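Sensory transduction histidine kinase, putative (PDB 5BWJ) probably senses small molecules in the periplasm through this Venus flytrap domain, passing the signal to the kinase part that phosphorylates a protein histidine from ATP. Local coordinates at residues N187-S192 with L202-F207; S34-W39 with I47-I52; G115-T120 with Q141-A146; E63-G68 with E197-L202. One frame throughout, in Å; residues are numbered along the deposited sequence.

How the contacts relate
Contact 2 closes first and most locally, joining helix 32-42 to strand 45-52, which follows it. Contact 4 then opens on strand 65-69 and closes only at helix 197-200, across more than half the chain. Contact 3, between strand 114-117 and helix 140-148, is nested inside that long loop. Contact 1 opens on strand 184-192, before contact 4 has closed, and closes at 202-207; the two cross and share Leu202. Contacts 1, 2 and 4 meet around Trp39, Ile65 and Leu204 in one part of the fold. Contact 3 lies on the opposite side of the chain's centre, its centre about 24 to 26 Å from theirs, consistent with the two-lobed Venus flytrap architecture.

Contact 1 (N187-S192 with L202-F207); sequences NRVAIS and LNLDLF. With NO3 (nitrate ion), chain I.
Leu204 pushes one methyl, CD1, into the face of strand 184-192 between Val189 and Ile191. The apolar contacts carry the whole join. CD1 of Leu204 lies 3.6 Å from Ile191 CG2 and 3.8 Å from Val189 CG1, the valine and leucine side chains meeting at about a right angle. Val189 uses both branches: with CG1 anti to its backbone N (chi1 -178°), that methyl serves Leu204, while CG2 reaches Leu206 CD1 at 4.0 Å. Two residues apart on a strand, Val189 and Ile191 present branched side chains on the same face, which suits them to receive leucines from a chain without regular structure.

The polar contacts belong to the backbone of 202-207. Leu204 N donates to O2 of a nitrate ion, probably from the crystallisation liquor, at 3.2 Å and a fairly straight 160°. An inverse gamma turn centred on Asp205, with a weak bond from Leu206 N to Leu204 O, bends the chain between the two leucines, and Asn203 O accepts from Trp39 NE1.

The join to the sheet is therefore van der Waals packing of branched aliphatic side chains, while these backbone polar groups find partners within the segment, on Trp39 and on the nitrate.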
loop_
_atom_site.group_PDB
_atom_site.type_symbol
_atom_site.label_atom_id
_atom_site.label_comp_id
_atom_site.label_asym_id
_atom_site.label_seq_id
_atom_site.Cartn_x
_atom_site.Cartn_y
_atom_site.Cartn_z
ATOM N N ASN B 187 7.005 2.008 -8.095
ATOM C CA ASN B 187 7.696 3.147 -7.506
ATOM C C ASN B 187 9.178 2.823 -7.357
ATOM O O ASN B 187 9.549 1.918 -6.609
ATOM C CB ASN B 187 7.079 3.511 -6.155
ATOM C CG ASN B 187 5.605 3.856 -6.267
ATOM O OD1 ASN B 187 5.243 4.942 -6.726
ATOM N ND2 ASN B 187 4.747 2.933 -5.852
ATOM N N ARG B 188 10.015 3.562 -8.077
ATOM C CA ARG B 188 11.439 3.253 -8.162
ATOM C C ARG B 188 12.320 4.349 -7.571
ATOM O O ARG B 188 11.892 5.490 -7.398
ATOM C CB ARG B 188 11.841 3.019 -9.621
ATOM C CG ARG B 188 11.138 1.853 -10.301
ATOM C CD ARG B 188 11.575 1.737 -11.754
ATOM N NE ARG B 188 10.935 0.620 -12.448
ATOM C CZ ARG B 188 11.406 -0.624 -12.475
ATOM N NH1 ARG B 188 12.531 -0.936 -11.842
ATOM N NH2 ARG B 188 10.747 -1.565 -13.137
ATOM N N VAL B 189 13.559 3.979 -7.261
ATOM C CA VAL B 189 14.587 4.938 -6.885
ATOM C C VAL B 189 15.184 5.519 -8.160
ATOM O O VAL B 189 15.391 4.795 -9.135
ATOM C CB VAL B 189 15.697 4.287 -6.036
ATOM C CG1 VAL B 189 16.728 5.322 -5.609
ATOM C CG2 VAL B 189 15.102 3.596 -4.816
ATOM N N ALA B 190 15.457 6.821 -8.153
ATOM C CA ALA B 190 15.978 7.501 -9.335
ATOM C C ALA B 190 17.186 8.366 -9.000
ATOM O O ALA B 190 17.232 9.012 -7.952
ATOM C CB ALA B 190 14.887 8.349 -9.973
ATOM N N ILE B 191 18.165 8.358 -9.900
ATOM C CA ILE B 191 19.316 9.247 -9.809
ATOM C C ILE B 191 19.465 10.013 -11.118
ATOM O O ILE B 191 19.034 9.546 -12.175
ATOM C CB ILE B 191 20.621 8.479 -9.506
ATOM C CG1 ILE B 191 20.846 7.366 -10.536
ATOM C CG2 ILE B 191 20.577 7.905 -8.095
ATOM C CD1 ILE B 191 22.225 6.743 -10.474
ATOM N N SER B 192 20.068 11.194 -11.037
ATOM C CA SER B 192 20.268 12.040 -12.207
ATOM C C SER B 192 21.124 11.345 -13.262
ATOM O O SER B 192 21.935 10.476 -12.941
ATOM C CB SER B 192 20.918 13.363 -11.797
ATOM O OG SER B 192 21.189 14.174 -12.926
ATOM N N LEU B 202 26.568 3.230 -6.424
ATOM C CA LEU B 202 25.798 2.797 -5.264
ATOM C C LEU B 202 24.783 1.724 -5.628
ATOM O O LEU B 202 24.159 1.778 -6.688
ATOM C CB LEU B 202 25.069 3.979 -4.623
ATOM C CG LEU B 202 25.908 5.040 -3.913
ATOM C CD1 LEU B 202 25.003 6.155 -3.422
ATOM C CD2 LEU B 202 26.692 4.436 -2.758
ATOM N N ASN B 203 24.632 0.748 -4.739
ATOM C CA ASN B 203 23.540 -0.211 -4.823
ATOM C C ASN B 203 22.347 0.339 -4.050
ATOM O O ASN B 203 22.333 0.316 -2.820
ATOM C CB ASN B 203 23.966 -1.573 -4.269
ATOM C CG ASN B 203 22.876 -2.621 -4.394
ATOM O OD1 ASN B 203 21.902 -2.439 -5.124
ATOM N ND2 ASN B 203 23.040 -3.732 -3.682
ATOM N N LEU B 204 21.359 0.848 -4.779
ATOM C CA LEU B 204 20.215 1.519 -4.168
ATOM C C LEU B 204 19.001 0.601 -4.051
ATOM O O LEU B 204 17.871 1.018 -4.309
ATOM C CB LEU B 204 19.850 2.769 -4.975
ATOM C CG LEU B 204 20.952 3.828 -5.085
ATOM C CD1 LEU B 204 20.497 4.979 -5.968
ATOM C CD2 LEU B 204 21.358 4.340 -3.712
ATOM N N ASP B 205 19.238 -0.644 -3.655
ATOM C CA ASP B 205 18.152 -1.592 -3.432
ATOM C C ASP B 205 17.627 -1.423 -2.007
ATOM O O ASP B 205 17.916 -2.230 -1.124
ATOM C CB ASP B 205 18.624 -3.030 -3.677
ATOM C CG ASP B 205 17.470 -4.011 -3.818
ATOM O OD1 ASP B 205 16.332 -3.664 -3.432
ATOM O OD2 ASP B 205 17.700 -5.133 -4.316
ATOM N N LEU B 206 16.861 -0.358 -1.793
ATOM C CA LEU B 206 16.341 -0.046 -0.467
ATOM C C LEU B 206 15.295 -1.064 -0.030
ATOM O O LEU B 206 15.144 -1.337 1.160
ATOM C CB LEU B 206 15.741 1.363 -0.449
ATOM C CG LEU B 206 16.683 2.498 -0.853
ATOM C CD1 LEU B 206 15.935 3.825 -0.885
ATOM C CD2 LEU B 206 17.876 2.581 0.089
ATOM N N PHE B 207 14.582 -1.629 -0.997
ATOM C CA PHE B 207 13.518 -2.583 -0.705
ATOM C C PHE B 207 14.046 -3.840 -0.019
ATOM O O PHE B 207 13.342 -4.461 0.776
ATOM C CB PHE B 207 12.782 -2.966 -1.991
ATOM C CG PHE B 207 11.718 -4.008 -1.790
ATOM C CD1 PHE B 207 10.463 -3.653 -1.325
ATOM C CD2 PHE B 207 11.973 -5.341 -2.068
ATOM C CE1 PHE B 207 9.482 -4.609 -1.139
ATOM C CE2 PHE B 207 10.995 -6.302 -1.884
ATOM C CZ PHE B 207 9.748 -5.935 -1.418
HETATM N N NO3 I . 20.120 -0.539 -7.662
HETATM O O1 NO3 I . 19.753 -1.086 -6.583
HETATM O O2 NO3 I . 21.310 -0.129 -7.791
HETATM O O3 NO3 I . 19.299 -0.404 -8.614
#

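Contact 2 (S34-W39 with I47-I52); sequences SILDKW and IMVEHI
Ile47 is the busiest side chain here, meeting three residues of helix 32-42 from the first position of the segment 47-52. The tight part is at its end: CD1 lies 3.5 Å from Leu36 CB, closer than carbons usually pack. A chi1 of 54° sets CG1 between the backbone N and the carbonyl carbon and CG2 opposite that carbon, and the two branches meet different helix residues: CD1 goes to Leu36 and Asp37, CG2 to Trp39. The CG2 methyl comes to the edge of the indole, near the ring plane, at 4.1 Å from CZ3. Further along the strand, Val49 CG2 touches Leu36 CD1 at 3.9 Å, so the leucine spans the two alternate strand residues that face the helix, giving its CB to one and a terminal methyl to the other.

The solvent side is marked by Asp37. A single oxygen, OD1, touches Ile47 CD1 closely, at 3.4 Å, but little area is buried and the residue is exposed, as suits a charged group at the margin of an apolar patch. Lys38 takes no part here; its NZ forms a salt bridge with Asp180 of the second subunit.

Helix and strand run nearly antiparallel, at 157°, with their axes 9.7 Å apart. Strand 45-52 lies parallel to strand 6-13, and helix 32-42 connects them in a beta-alpha-beta crossover with a small hairpin inserted before the helix. Phe10 of strand 6-13 completes the layer, touching Leu36 and Ile47 and meeting the Trp39 ring edge-to-face.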
loop_
_atom_site.group_PDB
_atom_site.type_symbol
_atom_site.label_atom_id
_atom_site.label_comp_id
_atom_site.label_asym_id
_atom_site.label_seq_id
_atom_site.Cartn_x
_atom_site.Cartn_y
_atom_site.Cartn_z
ATOM N N SER B 34 13.919 4.811 8.729
ATOM C CA SER B 34 14.466 3.586 9.302
ATOM C C SER B 34 15.211 2.772 8.247
ATOM O O SER B 34 16.288 2.237 8.510
ATOM C CB SER B 34 13.347 2.744 9.919
ATOM O OG SER B 34 13.838 1.492 10.366
ATOM N N ILE B 35 14.629 2.679 7.055
ATOM C CA ILE B 35 15.238 1.938 5.957
ATOM C C ILE B 35 16.554 2.573 5.517
ATOM O O ILE B 35 17.537 1.874 5.276
ATOM C CB ILE B 35 14.297 1.859 4.736
ATOM C CG1 ILE B 35 12.982 1.175 5.117
ATOM C CG2 ILE B 35 14.964 1.097 3.588
ATOM C CD1 ILE B 35 11.914 1.270 4.048
ATOM N N LEU B 36 16.562 3.897 5.399
ATOM C CA LEU B 36 17.743 4.616 4.931
ATOM C C LEU B 36 18.904 4.507 5.915
ATOM O O LEU B 36 20.060 4.416 5.505
ATOM C CB LEU B 36 17.405 6.087 4.680
ATOM C CG LEU B 36 16.511 6.371 3.468
ATOM C CD1 LEU B 36 16.077 7.829 3.451
ATOM C CD2 LEU B 36 17.221 6.019 2.169
ATOM N N ASP B 37 18.600 4.516 7.211
ATOM C CA ASP B 37 19.624 4.328 8.233
ATOM C C ASP B 37 20.246 2.938 8.126
ATOM O O ASP B 37 21.444 2.770 8.342
ATOM C CB ASP B 37 19.040 4.536 9.632
ATOM C CG ASP B 37 18.765 5.999 9.943
ATOM O OD1 ASP B 37 19.463 6.875 9.390
ATOM O OD2 ASP B 37 17.850 6.275 10.747
ATOM N N LYS B 38 19.430 1.943 7.793
ATOM C CA LYS B 38 19.931 0.586 7.605
ATOM C C LYS B 38 20.826 0.511 6.375
ATOM O O LYS B 38 21.928 -0.039 6.432
ATOM C CB LYS B 38 18.775 -0.408 7.475
ATOM C CG LYS B 38 18.098 -0.755 8.788
ATOM C CD LYS B 38 17.181 -1.953 8.625
ATOM C CE LYS B 38 16.726 -2.493 9.966
ATOM N NZ LYS B 38 16.071 -3.821 9.822
ATOM N N TRP B 39 20.345 1.062 5.265
ATOM C CA TRP B 39 21.117 1.100 4.028
ATOM C C TRP B 39 22.445 1.814 4.242
ATOM O O TRP B 39 23.470 1.424 3.683
ATOM C CB TRP B 39 20.322 1.796 2.921
ATOM C CG TRP B 39 21.096 1.987 1.647
ATOM C CD1 TRP B 39 21.122 1.151 0.569
ATOM C CD2 TRP B 39 21.953 3.090 1.320
ATOM N NE1 TRP B 39 21.942 1.662 -0.408
ATOM C CE2 TRP B 39 22.465 2.852 0.028
ATOM C CE3 TRP B 39 22.336 4.253 1.994
ATOM C CZ2 TRP B 39 23.341 3.734 -0.601
ATOM C CZ3 TRP B 39 23.205 5.127 1.367
ATOM C CH2 TRP B 39 23.698 4.863 0.083
ATOM N N ILE B 47 23.841 9.864 5.781
ATOM C CA ILE B 47 22.761 10.282 4.899
ATOM C C ILE B 47 22.137 11.601 5.334
ATOM O O ILE B 47 22.116 11.944 6.518
ATOM C CB ILE B 47 21.659 9.206 4.818
ATOM C CG1 ILE B 47 21.161 8.839 6.217
ATOM C CG2 ILE B 47 22.185 7.970 4.093
ATOM C CD1 ILE B 47 19.925 7.970 6.212
ATOM N N MET B 48 21.650 12.336 4.340
ATOM C CA MET B 48 20.892 13.560 4.548
ATOM C C MET B 48 19.548 13.424 3.850
ATOM O O MET B 48 19.491 13.119 2.660
ATOM C CB MET B 48 21.660 14.771 4.009
ATOM C CG MET B 48 20.821 16.034 3.841
ATOM S SD MET B 48 20.029 16.565 5.370
ATOM C CE MET B 48 19.014 17.909 4.764
ATOM N N VAL B 49 18.470 13.646 4.595
ATOM C CA VAL B 49 17.125 13.574 4.040
ATOM C C VAL B 49 16.543 14.974 3.913
ATOM O O VAL B 49 16.596 15.766 4.856
ATOM C CB VAL B 49 16.196 12.707 4.907
ATOM C CG1 VAL B 49 14.821 12.594 4.266
ATOM C CG2 VAL B 49 16.797 11.324 5.107
ATOM N N GLU B 50 15.996 15.271 2.739
ATOM C CA GLU B 50 15.353 16.554 2.489
ATOM C C GLU B 50 14.040 16.345 1.746
ATOM O O GLU B 50 13.997 15.667 0.721
ATOM C CB GLU B 50 16.274 17.476 1.687
ATOM C CG GLU B 50 15.649 18.818 1.334
ATOM C CD GLU B 50 16.603 19.729 0.587
ATOM O OE1 GLU B 50 16.256 20.161 -0.533
ATOM O OE2 GLU B 50 17.693 20.018 1.124
ATOM N N HIS B 51 12.971 16.933 2.270
ATOM C CA HIS B 51 11.665 16.846 1.633
ATOM C C HIS B 51 11.453 17.996 0.660
ATOM O O HIS B 51 11.797 19.142 0.951
ATOM C CB HIS B 51 10.555 16.846 2.683
ATOM C CG HIS B 51 10.556 15.636 3.564
ATOM N ND1 HIS B 51 11.305 15.557 4.718
ATOM C CD2 HIS B 51 9.901 14.456 3.457
ATOM C CE1 HIS B 51 11.109 14.380 5.285
ATOM N NE2 HIS B 51 10.261 13.693 4.541
ATOM N N ILE B 52 10.892 17.676 -0.501
ATOM C CA ILE B 52 10.458 18.686 -1.456
ATOM C C ILE B 52 9.088 18.302 -2.008
ATOM O O ILE B 52 8.849 17.146 -2.358
ATOM C CB ILE B 52 11.467 18.860 -2.611
ATOM C CG1 ILE B 52 11.866 17.501 -3.198
ATOM C CG2 ILE B 52 12.706 19.606 -2.117
ATOM C CD1 ILE B 52 12.665 17.601 -4.481
#

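Contact 3 (G115-T120 with Q141-A146); sequences GVIKNT and QELVLA
Gly115 and Leu143 mark the closest approach of two segments that run almost exactly antiparallel, strand 115-117 and helix 141-146 making an angle of 175° with their axes 8.2 Å apart. Gly115 and Val116 are bonded through their backbones to strands 154-156 and 134-137 respectively, so the helix packs over a central strand.

Leu143 is the side chain that fills the interface. A chi1 of 176° swings its CG opposite the amide nitrogen, so it reaches out from the helix, and its two methyls divide the strand between them. CD1 settles on the peptide between Gly115 and Val116, 3.4 Å from Gly115 C and 3.5 Å from Val116 N. Glycine suits this place because, with no side chain on the face toward the helix, it lets the methyl down onto the backbone itself. CD2 meets Ile117 CG1 at 3.9 Å, the two side chains crossing at about a right angle. Val116 points the other way, toward Tyr122 and Leu126 of helix 121-128, so that the sheet is covered by a helix on either face.

Beyond the strand, Thr120 OG1 donates to Ile117 O at 2.8 Å, the donor tilted 27° from the carbonyl plane. The same hydroxyl oxygen weakly caps backbone N atoms at the start of helix 121-128.

The chemistry divides accordingly: leucine methyls resting on peptide and on isoleucine give the helix a close seat with no polar bond between the segments, while the threonine hydroxyl ties the strand end to the turn that follows it.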
loop_
_atom_site.group_PDB
_atom_site.type_symbol
_atom_site.label_atom_id
_atom_site.label_comp_id
_atom_site.label_asym_id
_atom_site.label_seq_id
_atom_site.Cartn_x
_atom_site.Cartn_y
_atom_site.Cartn_z
ATOM N N GLY B 115 -7.891 15.693 -12.619
ATOM C CA GLY B 115 -6.675 16.211 -12.019
ATOM C C GLY B 115 -5.609 15.136 -11.906
ATOM O O GLY B 115 -5.910 13.977 -11.625
ATOM N N VAL B 116 -4.357 15.522 -12.123
ATOM C CA VAL B 116 -3.238 14.590 -12.043
ATOM C C VAL B 116 -1.955 15.360 -11.755
ATOM O O VAL B 116 -1.807 16.504 -12.180
ATOM C CB VAL B 116 -3.084 13.773 -13.354
ATOM C CG1 VAL B 116 -2.665 14.673 -14.516
ATOM C CG2 VAL B 116 -2.091 12.631 -13.170
ATOM N N ILE B 117 -1.033 14.738 -11.028
ATOM C CA ILE B 117 0.251 15.371 -10.749
ATOM C C ILE B 117 1.100 15.388 -12.017
ATOM O O ILE B 117 1.224 14.376 -12.707
ATOM C CB ILE B 117 1.013 14.653 -9.617
ATOM C CG1 ILE B 117 0.186 14.680 -8.329
ATOM C CG2 ILE B 117 2.368 15.319 -9.377
ATOM C CD1 ILE B 117 0.752 13.832 -7.203
ATOM N N LYS B 118 1.678 16.546 -12.314
ATOM C CA LYS B 118 2.483 16.722 -13.516
ATOM C C LYS B 118 3.764 15.897 -13.455
ATOM O O LYS B 118 4.314 15.668 -12.379
ATOM C CB LYS B 118 2.826 18.202 -13.714
ATOM N N ASN B 119 4.228 15.457 -14.621
ATOM C CA ASN B 119 5.465 14.689 -14.739
ATOM C C ASN B 119 5.447 13.393 -13.931
ATOM O O ASN B 119 6.449 13.020 -13.322
ATOM C CB ASN B 119 6.660 15.547 -14.315
ATOM C CG ASN B 119 6.801 16.800 -15.154
ATOM O OD1 ASN B 119 6.383 16.833 -16.311
ATOM N ND2 ASN B 119 7.391 17.838 -14.575
ATOM N N THR B 120 4.304 12.715 -13.931
ATOM C CA THR B 120 4.182 11.395 -13.317
ATOM C C THR B 120 3.727 10.390 -14.362
ATOM O O THR B 120 3.293 10.769 -15.451
ATOM C CB THR B 120 3.179 11.390 -12.147
ATOM O OG1 THR B 120 1.860 11.653 -12.644
ATOM C CG2 THR B 120 3.555 12.435 -11.109
ATOM N N GLN B 141 -0.882 17.210 -2.384
ATOM C CA GLN B 141 -1.651 18.132 -1.558
ATOM C C GLN B 141 -2.461 19.099 -2.416
ATOM O O GLN B 141 -3.652 19.306 -2.181
ATOM C CB GLN B 141 -0.721 18.905 -0.626
ATOM C CG GLN B 141 -1.421 19.883 0.290
ATOM C CD GLN B 141 -0.508 20.373 1.392
ATOM O OE1 GLN B 141 -0.034 19.586 2.213
ATOM N NE2 GLN B 141 -0.238 21.674 1.406
ATOM N N GLU B 142 -1.810 19.687 -3.413
ATOM C CA GLU B 142 -2.489 20.594 -4.330
ATOM C C GLU B 142 -3.577 19.856 -5.101
ATOM O O GLU B 142 -4.663 20.390 -5.326
ATOM C CB GLU B 142 -1.490 21.220 -5.302
ATOM C CG GLU B 142 -2.127 22.085 -6.384
ATOM C CD GLU B 142 -1.106 22.639 -7.356
ATOM O OE1 GLU B 142 0.080 22.743 -6.979
ATOM O OE2 GLU B 142 -1.487 22.963 -8.501
ATOM N N LEU B 143 -3.274 18.626 -5.502
ATOM C CA LEU B 143 -4.190 17.834 -6.312
ATOM C C LEU B 143 -5.486 17.543 -5.568
ATOM O O LEU B 143 -6.577 17.746 -6.101
ATOM C CB LEU B 143 -3.531 16.519 -6.736
ATOM C CG LEU B 143 -4.428 15.547 -7.508
ATOM C CD1 LEU B 143 -4.963 16.194 -8.779
ATOM C CD2 LEU B 143 -3.674 14.269 -7.837
ATOM N N VAL B 144 -5.363 17.061 -4.337
ATOM C CA VAL B 144 -6.533 16.695 -3.553
ATOM C C VAL B 144 -7.325 17.943 -3.165
ATOM O O VAL B 144 -8.551 17.895 -3.048
ATOM C CB VAL B 144 -6.135 15.908 -2.293
ATOM C CG1 VAL B 144 -7.360 15.547 -1.481
ATOM C CG2 VAL B 144 -5.392 14.639 -2.680
ATOM N N LEU B 145 -6.628 19.058 -2.976
ATOM C CA LEU B 145 -7.291 20.319 -2.662
ATOM C C LEU B 145 -8.164 20.779 -3.825
ATOM O O LEU B 145 -9.238 21.343 -3.617
ATOM C CB LEU B 145 -6.262 21.398 -2.317
ATOM C CG LEU B 145 -5.688 21.323 -0.900
ATOM C CD1 LEU B 145 -4.437 22.177 -0.783
ATOM C CD2 LEU B 145 -6.728 21.758 0.121
ATOM N N ALA B 146 -7.702 20.530 -5.046
ATOM C CA ALA B 146 -8.450 20.913 -6.238
ATOM C C ALA B 146 -9.773 20.160 -6.303
ATOM O O ALA B 146 -10.795 20.715 -6.710
ATOM C CB ALA B 146 -7.628 20.653 -7.490
#

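Contact 4 (E63-G68 with E197-L202); sequences EAIYLG and EIVKNL
Val199 begins the contact from the second segment, and both of its methyls take part. CG2 lies 3.6 Å from the carbonyl oxygen Glu63 O, a contact with backbone in which the glutamate's own side chain has no share, since that leads away from the helix. CG1 meets Ile65 CG1 at 4.1 Å, the two side chains sliding past each other in opposite directions. A compact branched residue suits this site, where the short helix 197-200 packs on the start of strand 65-69 and the residues just before it.

Lys200 occupies an exposed position, as befits its charge, and its NZ makes a weak hydrogen bond with Arg193 O. At Asn201, the backbone N is bonded weakly to Glu197 O.

Leu202 brings the chain back to the strand. Its N donates to Val199 O at 3.0 Å, three residues back, and the side chains of both residues are directed to the strand segment. There Leu202 CD1 reaches Ile65 CD1, 3.8 Å away, while the leucine also packs on Trp39 of helix 32-42.

Ile65 thus offers successive carbons of its longer branch, CG1 to Val199 and CD1 to Leu202, and it also touches Phe10, Val189, Ile191 and Leu204. With only apolar contacts between the side chains, the hold of segment 63-68 on segment 197-202 comes from burying hydrocarbon against the sheet; the exposed Lys200 and Ile198 stay outside this contact, so exposure on the helix is not confined to charged residues.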
loop_
_atom_site.group_PDB
_atom_site.type_symbol
_atom_site.label_atom_id
_atom_site.label_comp_id
_atom_site.label_asym_id
_atom_site.label_seq_id
_atom_site.Cartn_x
_atom_site.Cartn_y
_atom_site.Cartn_z
ATOM N N GLU B 63 23.759 15.185 -7.533
ATOM C CA GLU B 63 24.354 14.307 -6.529
ATOM C C GLU B 63 23.301 13.632 -5.649
ATOM O O GLU B 63 23.614 12.712 -4.893
ATOM C CB GLU B 63 25.346 15.087 -5.651
ATOM C CG GLU B 63 24.727 16.062 -4.641
ATOM C CD GLU B 63 24.233 17.353 -5.269
ATOM O OE1 GLU B 63 24.342 17.507 -6.504
ATOM O OE2 GLU B 63 23.737 18.221 -4.519
ATOM N N ALA B 64 22.056 14.086 -5.756
ATOM C CA ALA B 64 20.991 13.621 -4.874
ATOM C C ALA B 64 20.300 12.372 -5.412
ATOM O O ALA B 64 20.185 12.182 -6.622
ATOM C CB ALA B 64 19.972 14.728 -4.661
ATOM N N ILE B 65 19.843 11.529 -4.492
ATOM C CA ILE B 65 19.086 10.331 -4.831
ATOM C C ILE B 65 17.605 10.615 -4.593
ATOM O O ILE B 65 17.209 10.988 -3.489
ATOM C CB ILE B 65 19.541 9.120 -3.998
ATOM C CG1 ILE B 65 21.057 8.928 -4.134
ATOM C CG2 ILE B 65 18.798 7.860 -4.436
ATOM C CD1 ILE B 65 21.643 7.934 -3.157
ATOM N N TYR B 66 16.793 10.436 -5.631
ATOM C CA TYR B 66 15.393 10.853 -5.595
ATOM C C TYR B 66 14.421 9.702 -5.353
ATOM O O TYR B 66 14.451 8.688 -6.053
ATOM C CB TYR B 66 15.031 11.561 -6.900
ATOM C CG TYR B 66 15.640 12.938 -7.029
ATOM C CD1 TYR B 66 16.966 13.100 -7.407
ATOM C CD2 TYR B 66 14.888 14.075 -6.772
ATOM C CE1 TYR B 66 17.525 14.358 -7.524
ATOM C CE2 TYR B 66 15.437 15.335 -6.887
ATOM C CZ TYR B 66 16.755 15.472 -7.263
ATOM O OH TYR B 66 17.302 16.730 -7.375
ATOM N N LEU B 67 13.561 9.883 -4.354
ATOM C CA LEU B 67 12.483 8.947 -4.056
ATOM C C LEU B 67 11.138 9.638 -4.260
ATOM O O LEU B 67 11.020 10.847 -4.057
ATOM C CB LEU B 67 12.594 8.422 -2.622
ATOM C CG LEU B 67 13.931 7.802 -2.204
ATOM C CD1 LEU B 67 13.834 7.224 -0.799
ATOM C CD2 LEU B 67 14.370 6.732 -3.182
ATOM N N GLY B 68 10.131 8.869 -4.660
ATOM C CA GLY B 68 8.797 9.402 -4.870
ATOM C C GLY B 68 8.517 9.782 -6.311
ATOM O O GLY B 68 7.518 10.440 -6.601
ATOM N N GLU B 197 30.026 9.798 -10.250
ATOM C CA GLU B 197 30.380 8.388 -10.380
ATOM C C GLU B 197 30.166 7.644 -9.065
ATOM O O GLU B 197 29.816 6.463 -9.059
ATOM C CB GLU B 197 31.835 8.243 -10.831
ATOM N N ILE B 198 30.375 8.343 -7.954
ATOM C CA ILE B 198 30.221 7.750 -6.632
ATOM C C ILE B 198 28.766 7.361 -6.374
ATOM O O ILE B 198 28.494 6.405 -5.648
ATOM C CB ILE B 198 30.709 8.710 -5.520
ATOM C CG1 ILE B 198 30.589 8.045 -4.145
ATOM C CG2 ILE B 198 29.932 10.024 -5.557
ATOM C CD1 ILE B 198 31.256 8.820 -3.023
ATOM N N VAL B 199 27.838 8.098 -6.976
ATOM C CA VAL B 199 26.414 7.821 -6.817
ATOM C C VAL B 199 25.985 6.684 -7.739
ATOM O O VAL B 199 25.222 5.805 -7.339
ATOM C CB VAL B 199 25.556 9.073 -7.108
ATOM C CG1 VAL B 199 24.064 8.757 -6.988
ATOM C CG2 VAL B 199 25.931 10.205 -6.164
ATOM N N LYS B 200 26.479 6.706 -8.973
ATOM C CA LYS B 200 26.121 5.696 -9.962
ATOM C C LYS B 200 26.577 4.301 -9.542
ATOM O O LYS B 200 26.006 3.300 -9.974
ATOM C CB LYS B 200 26.724 6.046 -11.324
ATOM C CG LYS B 200 26.118 7.276 -11.976
ATOM C CD LYS B 200 26.720 7.522 -13.350
ATOM C CE LYS B 200 26.026 8.667 -14.069
ATOM N NZ LYS B 200 26.629 8.941 -15.403
ATOM N N ASN B 201 27.603 4.242 -8.699
ATOM C CA ASN B 201 28.151 2.968 -8.249
ATOM C C ASN B 201 27.388 2.398 -7.057
ATOM O O ASN B 201 27.543 1.225 -6.716
ATOM C CB ASN B 201 29.629 3.126 -7.884
ATOM N N LEU B 202 26.568 3.230 -6.424
ATOM C CA LEU B 202 25.798 2.797 -5.264
ATOM C C LEU B 202 24.783 1.724 -5.628
ATOM O O LEU B 202 24.159 1.778 -6.688
ATOM C CB LEU B 202 25.069 3.979 -4.623
ATOM C CG LEU B 202 25.908 5.040 -3.913
ATOM C CD1 LEU B 202 25.003 6.155 -3.422
ATOM C CD2 LEU B 202 26.692 4.436 -2.758
#